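Local structure of cytosolic iron-sulfur protein assembly protein 1 (Saccharomyces cerevisiae, 2HES) at residues V131-T136 against S147-H152; E165-S170 against I179-D184. The protein serves as an essential component of the cytosolic iron-sulfur protein assembly machinery, needed for the maturation of extramitochondrial iron-sulfur proteins, and interacts with NAR1. All blocks are in the same frame, centred on the assembly; numbering follows the deposited sequence.

Contacts 1 and 2 each pair neighbouring antiparallel strands within one blade, and the two blades are consecutive in the propeller. Contact 1 joins the third and fourth strands of one blade, contact 2 the second and third strands of the next; their centres lie about 10 Å apart. Contact 1 is partly buried, held by backbone bonds, with a tryptophan-valine pair on its more exposed face. Contact 2 is buried and adds a polar bond between side chains, from an indole N-H to a serine. The two meet where His-152, following the outer strand of the first blade, reaches Ser-170, and where Ile-133 packs on Leu-168 and Leu-149 on Trp-180.

Contact 1: residues V131-T136 against S147-H152; sequences VWIWET and SVLQEH
Leu-149 N donates to Val-131 O at 2.7 Å, the shortest polar bond between 131-136 and 147-152, and the CB of Leu-149 rests close beside the same oxygen. The reciprocal bond, from Val-131 N to Leu-149 O, measures 2.9 Å, completing a hydrogen-bonded antiparallel pair. Two residues along, the pairing is less even: Ile-133 N reaches Ser-147 O at 2.9 Å in an almost straight bond (172°), whereas Ser-147 N to Ile-133 O is weak at 3.4 Å. Trp-132 also turns its CA-H toward Ser-147 O. This is the pairing of the third and fourth strands of a blade in a seven-bladed WD40 propeller, the fourth being the outermost.

Between the two bonded pairs, Trp-132 and Val-148 form a non-hydrogen-bonded pair whose side chains lie alongside each other, pointing the same way. Both valine methyls sit over one face of the indole. CG2 of Val-148 stands 3.8 Å from the centroid of the Trp-132 six-membered ring and only 11° off its normal, a CH-pi contact, while CG1 of Val-148 comes within 3.6 Å of Trp-132 NE1 on the five-membered ring. With Val-148 CG1 anti to the backbone N (chi1 175°) and CG2 beside it, each ring of the indole receives its own methyl.

On the opposite face of the sheet, Val-131, Ile-133 and Leu-149 are buried and form an apolar patch, with the partly exposed Ser-147 at its end. Ile-133 CG1 meets Leu-149 CD1 at 3.8 Å, the two side chains crossing at a slant, and Val-131 lies against Leu-149 through their CB atoms. Beyond them comes strand 167-172 of the next blade, where Leu-168 touches both Val-131 and Ile-133.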
loop_
_atom_site.group_PDB
_atom_site.type_symbol
_atom_site.label_atom_id
_atom_site.label_comp_id
_atom_site.label_asym_id
_atom_site.label_seq_id
_atom_site.Cartn_x
_atom_site.Cartn_y
_atom_site.Cartn_z
ATOM N N VAL A 131 -2.434 -11.340 10.009
ATOM C CA VAL A 131 -3.169 -10.872 8.843
ATOM C C VAL A 131 -4.519 -11.588 8.941
ATOM O O VAL A 131 -4.573 -12.817 9.058
ATOM C CB VAL A 131 -2.431 -11.258 7.527
ATOM C CG1 VAL A 131 -3.248 -10.821 6.287
ATOM C CG2 VAL A 131 -1.060 -10.559 7.471
ATOM N N TRP A 132 -5.580 -10.795 8.938
ATOM C CA TRP A 132 -6.963 -11.291 8.892
ATOM C C TRP A 132 -7.538 -11.138 7.491
ATOM O O TRP A 132 -7.263 -10.151 6.784
ATOM C CB TRP A 132 -7.810 -10.559 9.932
ATOM C CG TRP A 132 -7.480 -10.894 11.379
ATOM C CD1 TRP A 132 -6.220 -11.007 11.965
ATOM C CD2 TRP A 132 -8.420 -11.107 12.428
ATOM N NE1 TRP A 132 -6.352 -11.306 13.303
ATOM C CE2 TRP A 132 -7.685 -11.365 13.612
ATOM C CE3 TRP A 132 -9.831 -11.122 12.479
ATOM C CZ2 TRP A 132 -8.304 -11.640 14.837
ATOM C CZ3 TRP A 132 -10.452 -11.384 13.709
ATOM C CH2 TRP A 132 -9.686 -11.635 14.870
ATOM N N ILE A 133 -8.331 -12.136 7.076
ATOM C CA ILE A 133 -9.046 -12.077 5.792
ATOM C C ILE A 133 -10.530 -12.024 6.092
ATOM O O ILE A 133 -11.055 -12.893 6.835
ATOM C CB ILE A 133 -8.754 -13.284 4.844
ATOM C CG1 ILE A 133 -7.250 -13.494 4.613
ATOM C CG2 ILE A 133 -9.457 -13.072 3.493
ATOM C CD1 ILE A 133 -6.597 -12.399 3.868
ATOM N N TRP A 134 -11.191 -10.993 5.578
ATOM C CA TRP A 134 -12.640 -10.812 5.778
ATOM C C TRP A 134 -13.307 -10.950 4.404
ATOM O O TRP A 134 -12.723 -10.592 3.372
ATOM C CB TRP A 134 -12.966 -9.427 6.384
ATOM C CG TRP A 134 -12.486 -9.185 7.819
ATOM C CD1 TRP A 134 -11.260 -8.664 8.216
ATOM C CD2 TRP A 134 -13.221 -9.450 9.037
ATOM N NE1 TRP A 134 -11.208 -8.613 9.603
ATOM C CE2 TRP A 134 -12.388 -9.086 10.124
ATOM C CE3 TRP A 134 -14.508 -9.961 9.308
ATOM C CZ2 TRP A 134 -12.794 -9.206 11.460
ATOM C CZ3 TRP A 134 -14.906 -10.089 10.647
ATOM C CH2 TRP A 134 -14.052 -9.698 11.705
ATOM N N GLU A 135 -14.537 -11.479 4.374
ATOM C CA GLU A 135 -15.256 -11.606 3.106
ATOM C C GLU A 135 -16.547 -10.801 3.154
ATOM O O GLU A 135 -17.213 -10.777 4.173
ATOM C CB GLU A 135 -15.612 -13.068 2.849
ATOM C CG GLU A 135 -16.273 -13.308 1.509
ATOM C CD GLU A 135 -16.411 -14.774 1.147
ATOM O OE1 GLU A 135 -16.666 -15.600 2.045
ATOM O OE2 GLU A 135 -16.263 -15.084 -0.057
ATOM N N THR A 136 -16.910 -10.191 2.038
ATOM C CA THR A 136 -18.198 -9.508 1.920
ATOM C C THR A 136 -18.841 -9.833 0.574
ATOM O O THR A 136 -18.300 -10.606 -0.224
ATOM C CB THR A 136 -18.040 -7.970 2.152
ATOM O OG1 THR A 136 -19.331 -7.338 2.269
ATOM C CG2 THR A 136 -17.216 -7.301 1.014
ATOM N N SER A 147 -10.329 -16.129 7.665
ATOM C CA SER A 147 -9.024 -16.646 8.095
ATOM C C SER A 147 -8.266 -15.677 8.987
ATOM O O SER A 147 -8.406 -14.452 8.864
ATOM C CB SER A 147 -8.165 -17.026 6.885
ATOM O OG SER A 147 -6.985 -17.625 7.361
ATOM N N VAL A 148 -7.507 -16.244 9.912
ATOM C CA VAL A 148 -6.650 -15.486 10.823
ATOM C C VAL A 148 -5.247 -16.060 10.657
ATOM O O VAL A 148 -4.996 -17.228 11.029
ATOM C CB VAL A 148 -7.115 -15.614 12.276
ATOM C CG1 VAL A 148 -6.123 -14.902 13.196
ATOM C CG2 VAL A 148 -8.472 -14.966 12.467
ATOM N N LEU A 149 -4.343 -15.245 10.100
ATOM C CA LEU A 149 -3.097 -15.752 9.530
ATOM C C LEU A 149 -1.942 -15.258 10.379
ATOM O O LEU A 149 -1.634 -14.050 10.398
ATOM C CB LEU A 149 -2.944 -15.232 8.118
ATOM C CG LEU A 149 -4.018 -15.748 7.176
ATOM C CD1 LEU A 149 -3.994 -14.948 5.911
ATOM C CD2 LEU A 149 -3.792 -17.285 6.952
ATOM N N GLN A 150 -1.370 -16.198 11.125
ATOM C CA GLN A 150 -0.386 -15.868 12.167
ATOM C C GLN A 150 0.892 -16.631 11.895
ATOM O O GLN A 150 1.133 -17.690 12.479
ATOM C CB GLN A 150 -0.983 -16.218 13.547
ATOM C CG GLN A 150 -2.256 -15.458 13.854
ATOM C CD GLN A 150 -2.708 -15.631 15.287
ATOM O OE1 GLN A 150 -3.737 -16.253 15.549
ATOM N NE2 GLN A 150 -1.921 -15.109 16.228
ATOM N N GLU A 151 1.721 -16.111 10.989
ATOM C CA GLU A 151 3.029 -16.737 10.726
ATOM C C GLU A 151 4.204 -15.797 10.908
ATOM O O GLU A 151 5.326 -16.251 11.252
ATOM C CB GLU A 151 3.088 -17.394 9.344
ATOM C CG GLU A 151 1.958 -18.422 9.055
ATOM C CD GLU A 151 1.852 -19.555 10.082
ATOM O OE1 GLU A 151 2.887 -20.145 10.479
ATOM O OE2 GLU A 151 0.708 -19.871 10.482
ATOM N N HIS A 152 3.961 -14.504 10.691
ATOM C CA HIS A 152 4.974 -13.469 10.916
ATOM C C HIS A 152 5.363 -13.565 12.386
ATOM O O HIS A 152 4.556 -13.990 13.223
ATOM C CB HIS A 152 4.478 -12.048 10.549
ATOM C CG HIS A 152 4.522 -11.770 9.074
ATOM N ND1 HIS A 152 5.707 -11.711 8.367
ATOM C CD2 HIS A 152 3.532 -11.561 8.171
ATOM C CE1 HIS A 152 5.437 -11.471 7.090
ATOM N NE2 HIS A 152 4.133 -11.394 6.943
#

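Contact 2: residues E165-S170 against I179-D184; sequences EALLAS and IWKDYD
Trp-180 points its indole N-H at the hydroxyl of Ser-170: NE1 to OG is 2.8 Å, the bond is nearly straight at 173°, and the oxygen lies in the ring plane. A hydroxyl at the ring edge fixes the rotation of the indole and satisfies its one polar atom within a buried setting. The carbonyl oxygen of Leu-168 lies at the same ring's edge, 3.5 Å from Trp-180 CD1.

The backbone pairing places the two residues for this bond. Leu-168 and Trp-180 are a hydrogen-bonded antiparallel pair, with Trp-180 N to Leu-168 O at 2.8 Å and Leu-168 N to Trp-180 O at 3.0 Å. From that position the indole extends along the partner strand to Ser-170, whose OG stands between its own N and carbonyl carbon (chi1 57°). The serine is held in turn by His-152 NE2, and His-152 ND1 by Asp-174, giving the Asp-His-Ser-Trp tetrad characteristic of WD40 blades, which ties the segment ahead of strand 156-161, through His-152, to the turn holding Asp-174 and to the two middle strands.

On the other face the contact is hydrophobic. Leu-167 CD1 meets Ile-179 CG2 at 3.6 Å, and the CB of Ala-169 packs on Ile-179 CD1 at 4.0 Å.

These strands occupy the middle of their four-stranded blade, with 156-161 bonded beyond 167-172 and 186-193 beyond 177-183. The Leu-167, Ala-169 and Ile-179 face packs on strands 200-205 and 237-244 of the following blade.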
loop_
_atom_site.group_PDB
_atom_site.type_symbol
_atom_site.label_atom_id
_atom_site.label_comp_id
_atom_site.label_asym_id
_atom_site.label_seq_id
_atom_site.Cartn_x
_atom_site.Cartn_y
_atom_site.Cartn_z
ATOM N N GLU A 165 -5.064 -11.769 -9.268
ATOM C CA GLU A 165 -5.167 -13.089 -8.660
ATOM C C GLU A 165 -5.487 -12.879 -7.181
ATOM O O GLU A 165 -5.277 -11.801 -6.668
ATOM C CB GLU A 165 -3.872 -13.862 -8.834
ATOM C CG GLU A 165 -3.381 -13.951 -10.284
ATOM C CD GLU A 165 -4.059 -15.059 -11.067
ATOM O OE1 GLU A 165 -4.307 -16.141 -10.493
ATOM O OE2 GLU A 165 -4.345 -14.857 -12.260
ATOM N N ALA A 166 -6.061 -13.899 -6.537
ATOM C CA ALA A 166 -6.352 -13.860 -5.110
ATOM C C ALA A 166 -5.044 -14.287 -4.409
ATOM O O ALA A 166 -4.925 -15.359 -3.813
ATOM C CB ALA A 166 -7.545 -14.779 -4.772
ATOM N N LEU A 167 -4.061 -13.406 -4.535
ATOM C CA LEU A 167 -2.753 -13.614 -3.915
ATOM C C LEU A 167 -2.459 -12.357 -3.112
ATOM O O LEU A 167 -2.619 -11.219 -3.626
ATOM C CB LEU A 167 -1.740 -13.752 -5.066
ATOM C CG LEU A 167 -0.359 -14.336 -4.856
ATOM C CD1 LEU A 167 -0.500 -15.789 -4.420
ATOM C CD2 LEU A 167 0.494 -14.250 -6.137
ATOM N N LEU A 168 -1.937 -12.554 -1.895
ATOM C CA LEU A 168 -1.818 -11.455 -0.935
ATOM C C LEU A 168 -0.355 -11.445 -0.497
ATOM O O LEU A 168 0.227 -12.519 -0.282
ATOM C CB LEU A 168 -2.679 -11.743 0.286
ATOM C CG LEU A 168 -2.610 -10.695 1.379
ATOM C CD1 LEU A 168 -3.147 -9.351 0.972
ATOM C CD2 LEU A 168 -3.354 -11.226 2.606
ATOM N N ALA A 169 0.224 -10.257 -0.401
ATOM C CA ALA A 169 1.624 -10.076 0.126
ATOM C C ALA A 169 1.608 -9.241 1.405
ATOM O O ALA A 169 1.052 -8.136 1.414
ATOM C CB ALA A 169 2.488 -9.396 -0.944
ATOM N N SER A 170 2.245 -9.739 2.467
ATOM C CA SER A 170 2.344 -8.989 3.727
ATOM C C SER A 170 3.795 -8.692 3.987
ATOM O O SER A 170 4.648 -9.523 3.657
ATOM C CB SER A 170 1.747 -9.773 4.891
ATOM O OG SER A 170 2.341 -11.023 5.049
ATOM N N ILE A 179 3.778 -14.503 1.247
ATOM C CA ILE A 179 2.768 -14.598 0.177
ATOM C C ILE A 179 1.727 -15.565 0.661
ATOM O O ILE A 179 2.069 -16.665 1.149
ATOM C CB ILE A 179 3.425 -15.112 -1.179
ATOM C CG1 ILE A 179 4.626 -14.275 -1.629
ATOM C CG2 ILE A 179 2.336 -15.194 -2.302
ATOM C CD1 ILE A 179 4.288 -12.806 -1.848
ATOM N N TRP A 180 0.449 -15.213 0.482
ATOM C CA TRP A 180 -0.633 -16.013 0.993
ATOM C C TRP A 180 -1.589 -16.303 -0.148
ATOM O O TRP A 180 -1.844 -15.416 -0.984
ATOM C CB TRP A 180 -1.400 -15.222 2.038
ATOM C CG TRP A 180 -0.518 -14.661 3.103
ATOM C CD1 TRP A 180 0.094 -13.443 3.061
ATOM C CD2 TRP A 180 -0.242 -15.217 4.406
ATOM N NE1 TRP A 180 0.793 -13.228 4.247
ATOM C CE2 TRP A 180 0.600 -14.296 5.079
ATOM C CE3 TRP A 180 -0.591 -16.429 5.058
ATOM C CZ2 TRP A 180 1.103 -14.533 6.389
ATOM C CZ3 TRP A 180 -0.068 -16.681 6.338
ATOM C CH2 TRP A 180 0.770 -15.708 6.994
ATOM N N LYS A 181 -2.116 -17.517 -0.157
ATOM C CA LYS A 181 -2.977 -17.983 -1.255
ATOM C C LYS A 181 -4.028 -18.891 -0.641
ATOM O O LYS A 181 -3.742 -19.496 0.374
ATOM C CB LYS A 181 -2.110 -18.850 -2.159
ATOM C CG LYS A 181 -2.843 -19.487 -3.278
ATOM C CD LYS A 181 -1.828 -20.081 -4.226
ATOM C CE LYS A 181 -2.563 -20.699 -5.414
ATOM N NZ LYS A 181 -1.694 -20.933 -6.582
ATOM N N ASP A 182 -5.212 -19.018 -1.255
ATOM C CA ASP A 182 -6.173 -19.983 -0.711
ATOM C C ASP A 182 -6.363 -21.193 -1.612
ATOM O O ASP A 182 -6.182 -21.112 -2.837
ATOM C CB ASP A 182 -7.524 -19.340 -0.448
ATOM C CG ASP A 182 -8.401 -19.325 -1.671
ATOM O OD1 ASP A 182 -8.204 -18.441 -2.527
ATOM O OD2 ASP A 182 -9.279 -20.210 -1.773
ATOM N N TYR A 183 -6.699 -22.318 -0.977
ATOM C CA TYR A 183 -7.343 -23.434 -1.658
ATOM C C TYR A 183 -8.697 -23.615 -0.995
ATOM O O TYR A 183 -8.768 -24.062 0.149
ATOM C CB TYR A 183 -6.476 -24.697 -1.592
ATOM C CG TYR A 183 -5.276 -24.562 -2.498
ATOM C CD1 TYR A 183 -5.358 -24.890 -3.857
ATOM C CD2 TYR A 183 -4.069 -24.058 -2.015
ATOM C CE1 TYR A 183 -4.259 -24.731 -4.701
ATOM C CE2 TYR A 183 -2.966 -23.895 -2.852
ATOM C CZ TYR A 183 -3.072 -24.236 -4.188
ATOM O OH TYR A 183 -1.982 -24.079 -5.010
ATOM N N ASP A 184 -9.750 -23.181 -1.687
ATOM C CA ASP A 184 -11.125 -23.227 -1.159
ATOM C C ASP A 184 -11.215 -22.582 0.227
ATOM O O ASP A 184 -11.605 -23.234 1.206
ATOM C CB ASP A 184 -11.649 -24.678 -1.141
ATOM C CG ASP A 184 -13.181 -24.768 -1.030
ATOM O OD1 ASP A 184 -13.910 -24.009 -1.720
ATOM O OD2 ASP A 184 -13.661 -25.616 -0.254
#